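Local coordinates for uncharacterized protein (Helicobacter pylori, PDB 4O5J) that probably attaches the bacterium to sialylated host glycans, as the extracellular adhesion domain of the outer-membrane adhesin SabA, at residues Leu47-Ser50 with Ile51-Asn55; Leu199-Gln202 with Leu203-Ile207. All coordinates share one frame; numbering follows the deposited sequence.

Following the chain from its N terminus, interaction 1 (Leu-47 to Asn-55) comes first, at the C-terminal end of helix 29-54, where that helix pairs with helix 343-396. Interaction 2 (Leu-199 to Ile-207) follows within helix 193-209, which packs among helices 82-101, 146-163 and 241-268. Each contact closes just one helical turn, the first ending before the second begins, so they neither nest nor cross. Their centres are about 50 Å apart on opposite sides of the chain's centre. Both place a glutamine amide on an acceptor four residues ahead: an asparagine in interaction 1, an aspartate in interaction 2.

Interaction 1 (Leu47-Ser50 with Ile51-Asn55); sequences LKQS and IQNAN
A glutamine-to-asparagine side-chain hydrogen bond one turn apart, Gln-49 to Asn-53, marks this local contact in the last turns of helix 29-54, alongside helix 343-396. NE2 of Gln-49 gives a hydrogen to OD1 of Asn-53 at 2.9 Å. The oxygen lies in the amide plane of the glutamine, but the donor stands 37° above the carbonyl plane of the asparagine, so the bond misses a lone pair. The two amide planes are turned 49° apart. Gln-49 gets there by leaving the helix with CG opposite the backbone N (chi1 -172°) and then bending at chi2, which folds its end forward along the axis.

Asn-53 is held from both ends of its amide: while OD1 takes the glutamine hydrogen, ND2 donates to OD2 of Asp-370 on helix 343-396. The other oxygen of that carboxylate, OD1, is hydrogen-bonded to OG of Ser-50, so one aspartate grips two residues of this turn, and Gln-49 may steady the asparagine from a second shell. On another side of the helix, CG1 of Ile-51 rests 3.2 Å from the carbonyl O of Leu-47, whose side chain packs on Asn-377 and Ile-381.

Beneath the side chains the backbone bonds run regularly from i+4 to i. Ile-51 N reaches Leu-47 O at 2.9 Å, and Ala-54 N reaches Ser-50 O at 3.0 Å. With Asp-370 hydrogen-bonded to both Ser-50 and Asn-53, this i to i+4 amide pair belongs to an antiparallel helix pair that brings the two ends of the modelled chain together.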
loop_
_atom_site.group_PDB
_atom_site.type_symbol
_atom_site.label_atom_id
_atom_site.label_comp_id
_atom_site.label_asym_id
_atom_site.label_seq_id
_atom_site.Cartn_x
_atom_site.Cartn_y
_atom_site.Cartn_z
ATOM N N LEU A 47 32.915 6.051 -9.917
ATOM C CA LEU A 47 33.169 7.354 -9.355
ATOM C C LEU A 47 33.184 8.402 -10.485
ATOM O O LEU A 47 32.508 9.433 -10.410
ATOM C CB LEU A 47 34.486 7.365 -8.596
ATOM C CG LEU A 47 34.347 6.668 -7.265
ATOM C CD1 LEU A 47 35.690 6.543 -6.603
ATOM C CD2 LEU A 47 33.394 7.471 -6.434
ATOM N N LYS A 48 33.884 8.111 -11.561
ATOM C CA LYS A 48 33.966 9.046 -12.682
ATOM C C LYS A 48 32.539 9.344 -13.213
ATOM O O LYS A 48 32.163 10.497 -13.445
ATOM C CB LYS A 48 34.878 8.439 -13.803
ATOM C CG LYS A 48 35.146 9.347 -14.965
ATOM C CD LYS A 48 36.162 8.806 -15.985
ATOM C CE LYS A 48 37.628 8.713 -15.521
ATOM N NZ LYS A 48 38.581 8.621 -16.701
ATOM N N GLN A 49 31.769 8.299 -13.450
ATOM C CA GLN A 49 30.416 8.463 -13.950
ATOM C C GLN A 49 29.567 9.320 -12.988
ATOM O O GLN A 49 28.819 10.217 -13.424
ATOM C CB GLN A 49 29.751 7.107 -14.179
ATOM C CG GLN A 49 28.413 7.257 -14.886
ATOM C CD GLN A 49 28.558 7.961 -16.241
ATOM O OE1 GLN A 49 29.291 7.523 -17.094
ATOM N NE2 GLN A 49 27.844 9.024 -16.446
ATOM N N SER A 50 29.685 9.041 -11.693
ATOM C CA SER A 50 28.894 9.723 -10.695
ATOM C C SER A 50 29.232 11.207 -10.675
ATOM O O SER A 50 28.336 12.063 -10.638
ATOM C CB SER A 50 29.151 9.133 -9.308
ATOM O OG SER A 50 28.497 7.895 -9.184
ATOM N N ILE A 51 30.523 11.513 -10.695
ATOM C CA ILE A 51 31.003 12.895 -10.700
ATOM C C ILE A 51 30.518 13.584 -11.962
ATOM O O ILE A 51 30.090 14.739 -11.957
ATOM C CB ILE A 51 32.542 12.944 -10.609
ATOM C CG1 ILE A 51 32.981 12.377 -9.249
ATOM C CG2 ILE A 51 33.103 14.369 -10.931
ATOM C CD1 ILE A 51 34.497 12.307 -9.092
ATOM N N GLN A 52 30.608 12.891 -13.069
ATOM C CA GLN A 52 30.136 13.490 -14.300
ATOM C C GLN A 52 28.597 13.747 -14.214
ATOM O O GLN A 52 28.108 14.789 -14.646
ATOM C CB GLN A 52 30.545 12.602 -15.466
ATOM C CG GLN A 52 29.968 13.051 -16.765
ATOM C CD GLN A 52 30.050 11.983 -17.817
ATOM O OE1 GLN A 52 31.163 11.491 -18.152
ATOM N NE2 GLN A 52 28.870 11.599 -18.364
ATOM N N ASN A 53 27.870 12.814 -13.618
ATOM C CA ASN A 53 26.420 12.967 -13.456
ATOM C C ASN A 53 26.087 14.213 -12.637
ATOM O O ASN A 53 25.227 14.987 -13.035
ATOM C CB ASN A 53 25.815 11.756 -12.792
ATOM C CG ASN A 53 25.749 10.562 -13.726
ATOM O OD1 ASN A 53 26.051 10.673 -14.906
ATOM N ND2 ASN A 53 25.356 9.417 -13.196
ATOM N N ALA A 54 26.813 14.429 -11.532
ATOM C CA ALA A 54 26.537 15.540 -10.647
ATOM C C ALA A 54 26.816 16.829 -11.385
ATOM O O ALA A 54 26.097 17.782 -11.215
ATOM C CB ALA A 54 27.367 15.471 -9.380
ATOM N N ASN A 55 27.826 16.837 -12.244
ATOM C CA ASN A 55 28.130 18.014 -13.050
ATOM C C ASN A 55 27.272 18.224 -14.303
ATOM O O ASN A 55 27.492 19.183 -15.052
ATOM C CB ASN A 55 29.612 17.999 -13.425
ATOM C CG ASN A 55 30.465 18.214 -12.231
ATOM O OD1 ASN A 55 30.087 18.879 -11.334
ATOM N ND2 ASN A 55 31.551 17.625 -12.190
#

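Interaction 2 (Leu199-Gln202 with Leu203-Ile207); sequences LAQQ and LMDLI
Gln-201 reaches forward over one turn of helix 193-209 to the carboxylate of Asp-205. Its CB starts out pointing back from the following turn, and CG, placed opposite the backbone N (chi1 176°), comes within 3.6 Å of Asp-205 OD2. At CG the chain bends (chi2 79°), bringing CD alongside the carboxylate, 3.9 Å from the same OD2. The tip, NE2, then meets both oxygens. Its main bond is to Asp-205 OD1 at 2.9 Å, on the syn side but 27° out of the carboxylate plane, and a weak second one runs to OD2 at 3.2 Å. OD1 lies almost exactly in the amide plane of the glutamine.

This is an i to i+4 side-chain bridge set over the alpha-helical backbone bond of the same two residues, Asp-205 N to Gln-201 O at 2.8 Å, in one helix of a multi-helix adhesion domain. The Gln-201 side chain also lies against Ile-250, Pro-251 and Gln-254 of helix 241-268, and from that helix Lys-247 forms a long, weak ion pair with Asp-205 OD1.

Met-204 turns toward another side: its CG packs 3.4 Å from the carbonyl O of Ala-200, and its side chain touches Phe-243 of helix 241-268 and Val-94 of helix 82-101. Leu-203 leads onto Trp-98 of helix 82-101, while Leu-206 touches Lys-151 and Met-152 of helix 146-163.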
loop_
_atom_site.group_PDB
_atom_site.type_symbol
_atom_site.label_atom_id
_atom_site.label_comp_id
_atom_site.label_asym_id
_atom_site.label_seq_id
_atom_site.Cartn_x
_atom_site.Cartn_y
_atom_site.Cartn_z
ATOM N N LEU A 199 -11.182 5.588 9.867
ATOM C CA LEU A 199 -12.384 4.825 10.099
ATOM C C LEU A 199 -12.085 3.327 9.832
ATOM O O LEU A 199 -12.496 2.449 10.604
ATOM C CB LEU A 199 -13.516 5.336 9.211
ATOM C CG LEU A 199 -14.084 6.704 9.602
ATOM C CD1 LEU A 199 -14.960 7.256 8.475
ATOM C CD2 LEU A 199 -14.856 6.624 10.903
ATOM N N ALA A 200 -11.377 3.045 8.743
ATOM C CA ALA A 200 -10.989 1.669 8.378
ATOM C C ALA A 200 -10.179 1.055 9.531
ATOM O O ALA A 200 -10.488 -0.060 9.975
ATOM C CB ALA A 200 -10.145 1.647 7.100
ATOM N N GLN A 201 -9.186 1.783 10.017
ATOM C CA GLN A 201 -8.332 1.309 11.098
ATOM C C GLN A 201 -9.203 0.938 12.340
ATOM O O GLN A 201 -9.039 -0.123 12.956
ATOM C CB GLN A 201 -7.282 2.361 11.419
ATOM C CG GLN A 201 -6.389 2.030 12.582
ATOM C CD GLN A 201 -5.333 1.065 12.149
ATOM O OE1 GLN A 201 -4.464 1.419 11.337
ATOM N NE2 GLN A 201 -5.392 -0.179 12.659
ATOM N N GLN A 202 -10.151 1.814 12.690
ATOM C CA GLN A 202 -10.968 1.546 13.848
ATOM C C GLN A 202 -11.839 0.296 13.659
ATOM O O GLN A 202 -12.058 -0.469 14.598
ATOM C CB GLN A 202 -11.908 2.745 14.144
ATOM C CG GLN A 202 -11.170 4.025 14.557
ATOM C CD GLN A 202 -12.174 5.145 14.840
ATOM O OE1 GLN A 202 -13.077 5.032 15.675
ATOM N NE2 GLN A 202 -12.039 6.201 14.092
ATOM N N LEU A 203 -12.433 0.173 12.482
ATOM C CA LEU A 203 -13.267 -0.975 12.177
ATOM C C LEU A 203 -12.475 -2.304 12.260
ATOM O O LEU A 203 -12.850 -3.240 13.023
ATOM C CB LEU A 203 -13.937 -0.807 10.828
ATOM C CG LEU A 203 -14.792 -1.960 10.326
ATOM C CD1 LEU A 203 -15.868 -2.337 11.370
ATOM C CD2 LEU A 203 -15.412 -1.632 8.969
ATOM N N MET A 204 -11.378 -2.376 11.520
ATOM C CA MET A 204 -10.528 -3.588 11.548
ATOM C C MET A 204 -10.017 -3.853 12.956
ATOM O O MET A 204 -9.966 -5.019 13.395
ATOM C CB MET A 204 -9.378 -3.455 10.597
ATOM C CG MET A 204 -9.803 -3.293 9.145
ATOM S SD MET A 204 -10.855 -4.647 8.521
ATOM C CE MET A 204 -9.549 -5.801 7.931
ATOM N N ASP A 205 -9.651 -2.795 13.697
ATOM C CA ASP A 205 -9.160 -2.993 15.093
ATOM C C ASP A 205 -10.265 -3.600 15.948
ATOM O O ASP A 205 -10.014 -4.508 16.746
ATOM C CB ASP A 205 -8.724 -1.708 15.739
ATOM C CG ASP A 205 -7.407 -1.207 15.184
ATOM O OD1 ASP A 205 -6.798 -1.980 14.389
ATOM O OD2 ASP A 205 -6.967 -0.038 15.490
ATOM N N LEU A 206 -11.481 -3.092 15.790
ATOM C CA LEU A 206 -12.586 -3.546 16.594
ATOM C C LEU A 206 -12.883 -5.010 16.265
ATOM O O LEU A 206 -13.123 -5.839 17.165
ATOM C CB LEU A 206 -13.823 -2.667 16.361
ATOM C CG LEU A 206 -15.037 -3.001 17.227
ATOM C CD1 LEU A 206 -14.613 -3.087 18.704
ATOM C CD2 LEU A 206 -16.114 -1.965 17.042
ATOM N N ILE A 207 -12.912 -5.330 14.975
ATOM C CA ILE A 207 -13.117 -6.717 14.566
ATOM C C ILE A 207 -12.042 -7.658 15.144
ATOM O O ILE A 207 -12.349 -8.745 15.703
ATOM C CB ILE A 207 -13.164 -6.837 13.035
ATOM C CG1 ILE A 207 -14.410 -6.073 12.494
ATOM C CG2 ILE A 207 -13.161 -8.351 12.591
ATOM C CD1 ILE A 207 -14.526 -6.013 10.996
#